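NEQ263 (Nanoarchaeum equitans Kin4-M, PDB 5BN3) probably binds adenine nucleotides and, as NeqB, pairs with NeqA to form the catalytic core complex of an unusual archaeal ATP synthase. Local coordinates at residues S261-S266 and G296-G301; T156-A161 and R204-L209; R242-S247 and P252-T257. All blocks are in the same frame, centred on the assembly; numbering follows the deposited sequence.

Contact 1 (S261-S266 and G296-G301); sequences SIYERS and GYITEG
Tyr263 and Ile298 meet because both first torsions sit near -60°. In Tyr263 (chi1 -62°) this places the ring opposite the carbonyl carbon, and in Ile298 (chi1 -59°) it swings the CG2 methyl to the side away from the backbone N. The two side chains then cross at about a right angle. Ile298 CG2 comes in at the ring's edge, in its plane, 3.5 Å from Tyr263 CD2, and it also packs on the tyrosine CB. A second methyl takes a different side: Thr299 CG2 stands over one face of the same ring, displaced toward the rim, 4.2 Å from Tyr263 CD2. The phenol is held at its far end too, where Tyr263 OH hydrogen-bonds to Thr295 OG1 on helix 290-296.

Beyond the ring two carboxylates draw near without touching: Glu264 OE1 and Glu300 OE2 lie 5.5 Å apart, and Lys129 NZ makes a salt bridge to each, which probably offsets the two like charges. Arg253 of a neighbouring alpha chain donates to the carbonyl oxygens of Ile298 and Thr299.

The end of helix 255-263 is thus packed against the turn leading into strand 301-304, inside the P-loop NTPase-type nucleotide-binding domain. At the alpha-chain interface, the side chain of Thr299 is about 6 Å from that of Arg326, a residue seen to bind ADP, although the nucleotide is not bound to this chain here.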
loop_
_atom_site.group_PDB
_atom_site.type_symbol
_atom_site.label_atom_id
_atom_site.label_comp_id
_atom_site.label_asym_id
_atom_site.label_seq_id
_atom_site.Cartn_x
_atom_site.Cartn_y
_atom_site.Cartn_z
ATOM N N SER B 261 -4.297 25.462 13.147
ATOM C CA SER B 261 -4.327 26.922 13.057
ATOM C C SER B 261 -5.755 27.432 12.886
ATOM O O SER B 261 -6.017 28.629 12.992
ATOM C CB SER B 261 -3.450 27.413 11.905
ATOM O OG SER B 261 -4.111 27.262 10.663
ATOM N N ILE B 262 -6.676 26.509 12.620
ATOM C CA ILE B 262 -8.097 26.818 12.561
ATOM C C ILE B 262 -8.814 26.382 13.843
ATOM O O ILE B 262 -9.480 27.190 14.490
ATOM C CB ILE B 262 -8.744 26.141 11.341
ATOM C CG1 ILE B 262 -8.231 26.789 10.056
ATOM C CG2 ILE B 262 -10.255 26.236 11.396
ATOM C CD1 ILE B 262 -8.844 26.210 8.831
ATOM N N TYR B 263 -8.672 25.107 14.205
ATOM C CA TYR B 263 -9.385 24.541 15.354
ATOM C C TYR B 263 -9.039 25.220 16.682
ATOM O O TYR B 263 -9.900 25.364 17.551
ATOM C CB TYR B 263 -9.112 23.037 15.466
ATOM C CG TYR B 263 -9.568 22.204 14.286
ATOM C CD1 TYR B 263 -10.627 22.606 13.483
ATOM C CD2 TYR B 263 -8.939 21.005 13.983
ATOM C CE1 TYR B 263 -11.041 21.833 12.410
ATOM C CE2 TYR B 263 -9.346 20.230 12.915
ATOM C CZ TYR B 263 -10.395 20.647 12.135
ATOM O OH TYR B 263 -10.795 19.869 11.073
ATOM N N GLU B 264 -7.783 25.628 16.840
ATOM C CA GLU B 264 -7.324 26.224 18.098
ATOM C C GLU B 264 -7.731 27.686 18.262
ATOM O O GLU B 264 -7.480 28.294 19.305
ATOM C CB GLU B 264 -5.806 26.071 18.250
ATOM C CG GLU B 264 -5.358 24.643 18.539
ATOM C CD GLU B 264 -5.553 24.240 19.992
ATOM O OE1 GLU B 264 -5.988 23.095 20.240
ATOM O OE2 GLU B 264 -5.253 25.055 20.891
ATOM N N ARG B 265 -8.359 28.250 17.234
ATOM C CA ARG B 265 -8.935 29.587 17.346
ATOM C C ARG B 265 -10.336 29.460 17.931
ATOM O O ARG B 265 -11.334 29.837 17.312
ATOM C CB ARG B 265 -8.960 30.293 15.987
ATOM C CG ARG B 265 -7.567 30.603 15.443
ATOM C CD ARG B 265 -7.624 31.201 14.047
ATOM N NE ARG B 265 -7.997 32.615 14.052
ATOM C CZ ARG B 265 -8.148 33.353 12.956
ATOM N NH1 ARG B 265 -7.963 32.812 11.760
ATOM N NH2 ARG B 265 -8.488 34.629 13.054
ATOM N N SER B 266 -10.384 28.911 19.138
ATOM C CA SER B 266 -11.620 28.656 19.854
ATOM C C SER B 266 -11.266 28.673 21.326
ATOM O O SER B 266 -10.090 28.773 21.681
ATOM C CB SER B 266 -12.160 27.278 19.485
ATOM O OG SER B 266 -11.208 26.274 19.798
ATOM N N GLY B 296 -9.103 14.298 14.883
ATOM C CA GLY B 296 -9.239 13.626 16.163
ATOM C C GLY B 296 -8.122 13.997 17.121
ATOM O O GLY B 296 -8.357 14.164 18.318
ATOM N N TYR B 297 -6.908 14.137 16.593
ATOM C CA TYR B 297 -5.750 14.513 17.405
ATOM C C TYR B 297 -5.764 15.975 17.854
ATOM O O TYR B 297 -4.945 16.379 18.684
ATOM C CB TYR B 297 -4.447 14.239 16.642
ATOM C CG TYR B 297 -3.922 12.824 16.754
ATOM C CD1 TYR B 297 -3.504 12.312 17.972
ATOM C CD2 TYR B 297 -3.813 12.015 15.632
ATOM C CE1 TYR B 297 -3.015 11.023 18.074
ATOM C CE2 TYR B 297 -3.321 10.723 15.726
ATOM C CZ TYR B 297 -2.923 10.237 16.951
ATOM O OH TYR B 297 -2.430 8.956 17.064
ATOM N N ILE B 298 -6.677 16.770 17.301
ATOM C CA ILE B 298 -6.729 18.200 17.613
ATOM C C ILE B 298 -7.967 18.619 18.409
ATOM O O ILE B 298 -7.847 19.255 19.456
ATOM C CB ILE B 298 -6.651 19.061 16.337
ATOM C CG1 ILE B 298 -5.353 18.764 15.587
ATOM C CG2 ILE B 298 -6.715 20.540 16.692
ATOM C CD1 ILE B 298 -5.389 19.171 14.128
ATOM N N THR B 299 -9.154 18.285 17.909
ATOM C CA THR B 299 -10.385 18.642 18.615
ATOM C C THR B 299 -10.452 17.963 19.978
ATOM O O THR B 299 -9.773 16.963 20.220
ATOM C CB THR B 299 -11.663 18.330 17.792
ATOM O OG1 THR B 299 -11.734 16.928 17.505
ATOM C CG2 THR B 299 -11.668 19.119 16.494
ATOM N N GLU B 300 -11.266 18.517 20.869
ATOM C CA GLU B 300 -11.384 17.973 22.213
ATOM C C GLU B 300 -12.507 16.947 22.259
ATOM O O GLU B 300 -13.417 17.025 23.086
ATOM C CB GLU B 300 -11.576 19.100 23.231
ATOM C CG GLU B 300 -10.303 19.924 23.428
ATOM C CD GLU B 300 -10.558 21.356 23.860
ATOM O OE1 GLU B 300 -11.720 21.815 23.794
ATOM O OE2 GLU B 300 -9.582 22.027 24.260
ATOM N N GLY B 301 -12.419 15.978 21.354
ATOM C CA GLY B 301 -13.420 14.939 21.240
ATOM C C GLY B 301 -14.149 14.982 19.913
ATOM O O GLY B 301 -13.883 15.842 19.066
#

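Contact 2 (T156-A161 and R204-L209); sequences TIIFAA and RVALTL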
loop_
_atom_site.group_PDB
_atom_site.type_symbol
_atom_site.label_atom_id
_atom_site.label_comp_id
_atom_site.label_asym_id
_atom_site.label_seq_id
_atom_site.Cartn_x
_atom_site.Cartn_y
_atom_site.Cartn_z
ATOM N N THR B 156 -24.497 34.479 19.121
ATOM C CA THR B 156 -24.309 34.666 17.689
ATOM C C THR B 156 -23.831 33.349 17.081
ATOM O O THR B 156 -22.908 32.717 17.600
ATOM C CB THR B 156 -23.261 35.758 17.400
ATOM O OG1 THR B 156 -23.682 36.999 17.982
ATOM C CG2 THR B 156 -23.082 35.945 15.904
ATOM N N ILE B 157 -24.465 32.926 15.993
ATOM C CA ILE B 157 -24.021 31.736 15.274
ATOM C C ILE B 157 -23.243 32.147 14.032
ATOM O O ILE B 157 -23.720 32.949 13.232
ATOM C CB ILE B 157 -25.211 30.855 14.849
ATOM C CG1 ILE B 157 -25.959 30.344 16.082
ATOM C CG2 ILE B 157 -24.738 29.677 14.012
ATOM C CD1 ILE B 157 -27.195 29.536 15.753
ATOM N N ILE B 158 -22.041 31.608 13.873
ATOM C CA ILE B 158 -21.286 31.818 12.642
ATOM C C ILE B 158 -21.156 30.496 11.895
ATOM O O ILE B 158 -20.654 29.508 12.436
ATOM C CB ILE B 158 -19.902 32.434 12.914
ATOM C CG1 ILE B 158 -20.068 33.792 13.601
ATOM C CG2 ILE B 158 -19.120 32.591 11.618
ATOM C CD1 ILE B 158 -18.764 34.488 13.918
ATOM N N PHE B 159 -21.627 30.483 10.653
ATOM C CA PHE B 159 -21.627 29.281 9.831
ATOM C C PHE B 159 -20.656 29.431 8.669
ATOM O O PHE B 159 -20.807 30.325 7.836
ATOM C CB PHE B 159 -23.042 29.006 9.314
ATOM C CG PHE B 159 -23.130 27.856 8.350
ATOM C CD1 PHE B 159 -22.552 26.631 8.648
ATOM C CD2 PHE B 159 -23.821 27.992 7.156
ATOM C CE1 PHE B 159 -22.645 25.572 7.762
ATOM C CE2 PHE B 159 -23.920 26.939 6.268
ATOM C CZ PHE B 159 -23.329 25.724 6.573
ATOM N N ALA B 160 -19.649 28.564 8.628
ATOM C CA ALA B 160 -18.706 28.545 7.517
ATOM C C ALA B 160 -18.977 27.347 6.618
ATOM O O ALA B 160 -18.752 26.201 7.015
ATOM C CB ALA B 160 -17.283 28.506 8.026
ATOM N N ALA B 161 -19.460 27.618 5.410
ATOM C CA ALA B 161 -19.713 26.566 4.431
ATOM C C ALA B 161 -18.544 26.466 3.458
ATOM O O ALA B 161 -18.335 27.358 2.634
ATOM C CB ALA B 161 -21.002 26.838 3.686
ATOM N N ARG B 204 -11.182 31.072 7.937
ATOM C CA ARG B 204 -10.328 32.107 8.517
ATOM C C ARG B 204 -11.056 33.435 8.725
ATOM O O ARG B 204 -10.888 34.083 9.760
ATOM C CB ARG B 204 -9.067 32.303 7.667
ATOM C CG ARG B 204 -8.035 31.189 7.829
ATOM C CD ARG B 204 -6.847 31.368 6.898
ATOM N NE ARG B 204 -5.735 30.489 7.259
ATOM C CZ ARG B 204 -5.583 29.247 6.810
ATOM N NH1 ARG B 204 -6.471 28.728 5.973
ATOM N NH2 ARG B 204 -4.543 28.523 7.198
ATOM N N VAL B 205 -11.864 33.844 7.749
ATOM C CA VAL B 205 -12.634 35.076 7.905
ATOM C C VAL B 205 -13.743 34.885 8.939
ATOM O O VAL B 205 -14.058 35.801 9.696
ATOM C CB VAL B 205 -13.209 35.608 6.554
ATOM C CG1 VAL B 205 -12.118 35.687 5.501
ATOM C CG2 VAL B 205 -14.340 34.732 6.051
ATOM N N ALA B 206 -14.313 33.684 8.982
ATOM C CA ALA B 206 -15.368 33.368 9.941
ATOM C C ALA B 206 -14.845 33.387 11.374
ATOM O O ALA B 206 -15.516 33.877 12.287
ATOM C CB ALA B 206 -15.977 32.014 9.621
ATOM N N LEU B 207 -13.654 32.832 11.572
ATOM C CA LEU B 207 -13.034 32.809 12.895
ATOM C C LEU B 207 -12.435 34.157 13.296
ATOM O O LEU B 207 -12.351 34.473 14.484
ATOM C CB LEU B 207 -11.978 31.703 12.971
ATOM C CG LEU B 207 -12.553 30.289 13.061
ATOM C CD1 LEU B 207 -11.468 29.252 12.865
ATOM C CD2 LEU B 207 -13.224 30.097 14.402
ATOM N N THR B 208 -12.013 34.949 12.313
ATOM C CA THR B 208 -11.562 36.310 12.589
ATOM C C THR B 208 -12.725 37.125 13.150
ATOM O O THR B 208 -12.561 37.875 14.113
ATOM C CB THR B 208 -11.001 36.992 11.328
ATOM O OG1 THR B 208 -9.826 36.297 10.894
ATOM C CG2 THR B 208 -10.643 38.441 11.616
ATOM N N LEU B 209 -13.903 36.962 12.555
ATOM C CA LEU B 209 -15.107 37.608 13.070
ATOM C C LEU B 209 -15.463 37.056 14.444
ATOM O O LEU B 209 -15.844 37.805 15.342
ATOM C CB LEU B 209 -16.284 37.409 12.111
ATOM C CG LEU B 209 -17.624 37.939 12.635
ATOM C CD1 LEU B 209 -17.571 39.449 12.790
ATOM C CD2 LEU B 209 -18.786 37.535 11.741
#
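Ile158 and Ala206 are the centre of a strand-on-helix contact made by apolar side chains. The beta-branch of the isoleucine works as a two-pronged fork: CG2 rests 3.8 Å from Ala206 CB, while CD1 reaches further along the helix to lie 3.7 Å from Leu209 CD2. CD1 also sits against the carbonyl oxygen of Ala206. With CG1 of Ile158 set opposite its carbonyl carbon (chi1 -60°) and the chain extended to CD1, CG2 faces Ala206 and CD1 carries on to Leu209. Leu209 answers from one turn further on, its CG turned away from the backbone N (chi1 174°), and its branched end crosses that of Ile158 at a slant. Two residues along the strand, on the same face, Ala160 CB lies 4.1 Å from Ala206 CB. These small alanine groups suit the close spacing: strand and helix axes approach to 8.5 Å, running nearly antiparallel at 169°.

Hydrogen bonds stay on the helix side. Thr208 N and Thr208 OG1 reach Arg204 O from opposite faces of the carbonyl plane, the hydroxyl at 2.7 Å from that oxygen and tilted out of the plane. Its proton spent there, Thr208 OG1 accepts from Arg265 NH2, while Arg204 makes a salt bridge to Asp258.

The strand's other face is turned to helix 166-178, where Phe159 stacks on Phe172. Strand 156-162 runs between and parallel to strands 185-190 and 220-226, and helix 196-215 joins those two across it: a beta-alpha-beta crossover of the P-loop NTPase core.

Contact 3 (R242-S247 and P252-T257); sequences RKEIPS and PAYLYT
Arg242 brings its guanidinium up to the phenol of Tyr254, with NH2 lying 2.9 Å from Tyr254 OH and the planes of the two groups 53° apart. Bends at its second and third torsions fold the arginine chain back so that it grips Glu244 side-on. NE and NH2 both donate to Glu244 OE1, NE at 2.7 Å from that oxygen in a salt bridge, and the oxygen lies close to the guanidinium plane. NH1 is tied to the carbonyl oxygen of Ile32 in the N-terminal domain.

Past the inverse gamma turn centred on Lys243, Glu244 points its extended chain at Tyr254. Each carboxylate oxygen, OE1 and OE2, is 3.0 Å from Tyr254 OH, and the two compete for its one proton. The carboxylate comes to the edge of the ring, its plane turned 56° from the ring's, with OE2 also near Tyr254 CE2. OE2 has a hydrogen bond with Ser239 OG on helix 228-241 as well. The segment belongs to the connection between helices 228-241 and 255-263 of the nucleotide-binding domain, away from the ADP site and against the alpha chain. Tyr254 occupies the N-cap position of the second helix, within a type I beta turn from Pro252 to Leu255. Pro252 CB lies over one face of the tyrosine ring, toward its rim.

Ile245 contributes its backbone. A water 3.0 Å from Ile245 O accepts from Ala253 N, 2.9 Å away, and reaches Glu244 OE2 weakly; the isoleucine side chain instead packs on Pro340 of a neighbouring alpha chain. At Ser247 the two backbones come closest, CA to CA with Ala253, and Ser247 CB packs 4.0 Å from Ala253 CA.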
loop_
_atom_site.group_PDB
_atom_site.type_symbol
_atom_site.label_atom_id
_atom_site.label_comp_id
_atom_site.label_asym_id
_atom_site.label_seq_id
_atom_site.Cartn_x
_atom_site.Cartn_y
_atom_site.Cartn_z
ATOM N N ARG B 242 1.921 25.102 -5.736
ATOM C CA ARG B 242 3.277 25.252 -5.244
ATOM C C ARG B 242 3.877 23.884 -5.519
ATOM O O ARG B 242 3.191 22.880 -5.395
ATOM C CB ARG B 242 3.241 25.513 -3.738
ATOM C CG ARG B 242 3.999 26.745 -3.283
ATOM C CD ARG B 242 3.181 27.560 -2.282
ATOM N NE ARG B 242 2.715 26.765 -1.146
ATOM C CZ ARG B 242 2.012 27.252 -0.125
ATOM N NH1 ARG B 242 1.693 28.539 -0.084
ATOM N NH2 ARG B 242 1.632 26.450 0.859
ATOM N N LYS B 243 5.137 23.804 -5.915
ATOM C CA LYS B 243 5.675 22.488 -6.237
ATOM C C LYS B 243 6.147 21.747 -4.981
ATOM O O LYS B 243 7.246 21.188 -4.954
ATOM C CB LYS B 243 6.788 22.597 -7.274
ATOM C CG LYS B 243 6.356 23.192 -8.613
ATOM C CD LYS B 243 5.370 22.282 -9.337
ATOM C CE LYS B 243 5.585 22.301 -10.849
ATOM N NZ LYS B 243 4.740 21.295 -11.565
ATOM N N GLU B 244 5.298 21.738 -3.954
ATOM C CA GLU B 244 5.621 21.121 -2.667
ATOM C C GLU B 244 5.722 19.600 -2.734
ATOM O O GLU B 244 5.023 18.950 -3.515
ATOM C CB GLU B 244 4.581 21.509 -1.608
ATOM C CG GLU B 244 4.509 22.996 -1.298
ATOM C CD GLU B 244 3.610 23.291 -0.116
ATOM O OE1 GLU B 244 3.263 24.472 0.098
ATOM O OE2 GLU B 244 3.252 22.337 0.605
ATOM N N ILE B 245 6.590 19.042 -1.897
ATOM C CA ILE B 245 6.734 17.597 -1.784
ATOM C C ILE B 245 5.562 17.017 -0.993
ATOM O O ILE B 245 5.427 17.269 0.205
ATOM C CB ILE B 245 8.067 17.223 -1.116
ATOM C CG1 ILE B 245 9.237 17.682 -1.992
ATOM C CG2 ILE B 245 8.140 15.732 -0.878
ATOM C CD1 ILE B 245 10.599 17.482 -1.365
ATOM N N PRO B 246 4.713 16.230 -1.669
ATOM C CA PRO B 246 3.460 15.730 -1.094
ATOM C C PRO B 246 3.681 14.682 -0.008
ATOM O O PRO B 246 4.695 13.981 -0.014
ATOM C CB PRO B 246 2.764 15.088 -2.296
ATOM C CG PRO B 246 3.889 14.633 -3.168
ATOM C CD PRO B 246 4.963 15.678 -3.013
ATOM N N SER B 247 2.735 14.588 0.920
ATOM C CA SER B 247 2.753 13.539 1.931
ATOM C C SER B 247 1.673 12.512 1.615
ATOM O O SER B 247 1.307 12.327 0.456
ATOM C CB SER B 247 2.540 14.130 3.327
ATOM O OG SER B 247 2.353 13.109 4.292
ATOM N N PRO B 252 -0.584 17.919 2.051
ATOM C CA PRO B 252 0.675 18.550 2.465
ATOM C C PRO B 252 1.160 18.047 3.822
ATOM O O PRO B 252 0.352 17.643 4.661
ATOM C CB PRO B 252 0.316 20.041 2.551
ATOM C CG PRO B 252 -1.174 20.079 2.682
ATOM C CD PRO B 252 -1.675 18.899 1.905
ATOM N N ALA B 253 2.471 18.081 4.026
ATOM C CA ALA B 253 3.087 17.599 5.258
ATOM C C ALA B 253 2.635 18.369 6.497
ATOM O O ALA B 253 2.646 17.834 7.608
ATOM C CB ALA B 253 4.594 17.660 5.128
ATOM N N TYR B 254 2.243 19.623 6.300
ATOM C CA TYR B 254 1.842 20.492 7.402
ATOM C C TYR B 254 0.331 20.493 7.641
ATOM O O TYR B 254 -0.191 21.409 8.270
ATOM C CB TYR B 254 2.327 21.921 7.141
ATOM C CG TYR B 254 1.978 22.438 5.767
ATOM C CD1 TYR B 254 0.741 23.010 5.510
ATOM C CD2 TYR B 254 2.889 22.360 4.727
ATOM C CE1 TYR B 254 0.421 23.483 4.258
ATOM C CE2 TYR B 254 2.581 22.832 3.477
ATOM C CZ TYR B 254 1.347 23.391 3.245
ATOM O OH TYR B 254 1.036 23.862 1.991
ATOM N N LEU B 255 -0.366 19.471 7.146
ATOM C CA LEU B 255 -1.825 19.409 7.271
ATOM C C LEU B 255 -2.302 19.512 8.720
ATOM O O LEU B 255 -3.249 20.238 9.012
ATOM C CB LEU B 255 -2.381 18.140 6.612
ATOM C CG LEU B 255 -3.905 17.983 6.670
ATOM C CD1 LEU B 255 -4.590 19.187 6.049
ATOM C CD2 LEU B 255 -4.357 16.708 5.978
ATOM N N TYR B 256 -1.636 18.800 9.625
ATOM C CA TYR B 256 -1.970 18.869 11.045
ATOM C C TYR B 256 -1.859 20.299 11.560
ATOM O O TYR B 256 -2.757 20.800 12.237
ATOM C CB TYR B 256 -1.048 17.951 11.855
ATOM C CG TYR B 256 -1.199 18.077 13.358
ATOM C CD1 TYR B 256 -0.440 18.991 14.081
ATOM C CD2 TYR B 256 -2.084 17.270 14.057
ATOM C CE1 TYR B 256 -0.571 19.108 15.449
ATOM C CE2 TYR B 256 -2.218 17.376 15.430
ATOM C CZ TYR B 256 -1.461 18.298 16.118
ATOM O OH TYR B 256 -1.586 18.413 17.482
ATOM N N THR B 257 -0.743 20.946 11.248
ATOM C CA THR B 257 -0.486 22.298 11.731
ATOM C C THR B 257 -1.488 23.302 11.157
ATOM O O THR B 257 -1.942 24.202 11.858
ATOM C CB THR B 257 0.962 22.731 11.419
ATOM O OG1 THR B 257 1.870 21.817 12.047
ATOM C CG2 THR B 257 1.234 24.131 11.939
HETATM O O HOH W 1 3.918 19.270 1.789
#

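Followed from the N terminus, the three contacts come in series: none nests in or crosses another. Contact 2 comes first, closing the long excursion from strand 156-162 through helix 166-178 and strand 185-190 to helix 196-215. Contact 3 then closes a short loop, joining the chain just beyond helix 228-241 to the start of helix 255-263. Contact 1 closes last, bringing the end of that same helix onto the turn before strand 301-304. Contacts 3 and 1 share helix 255-263, and its Tyr256 packs on Ile298 of the loop. Arg265 reaching Thr208 couples contact 1 to contact 2, whereas contacts 2 and 3 do not touch.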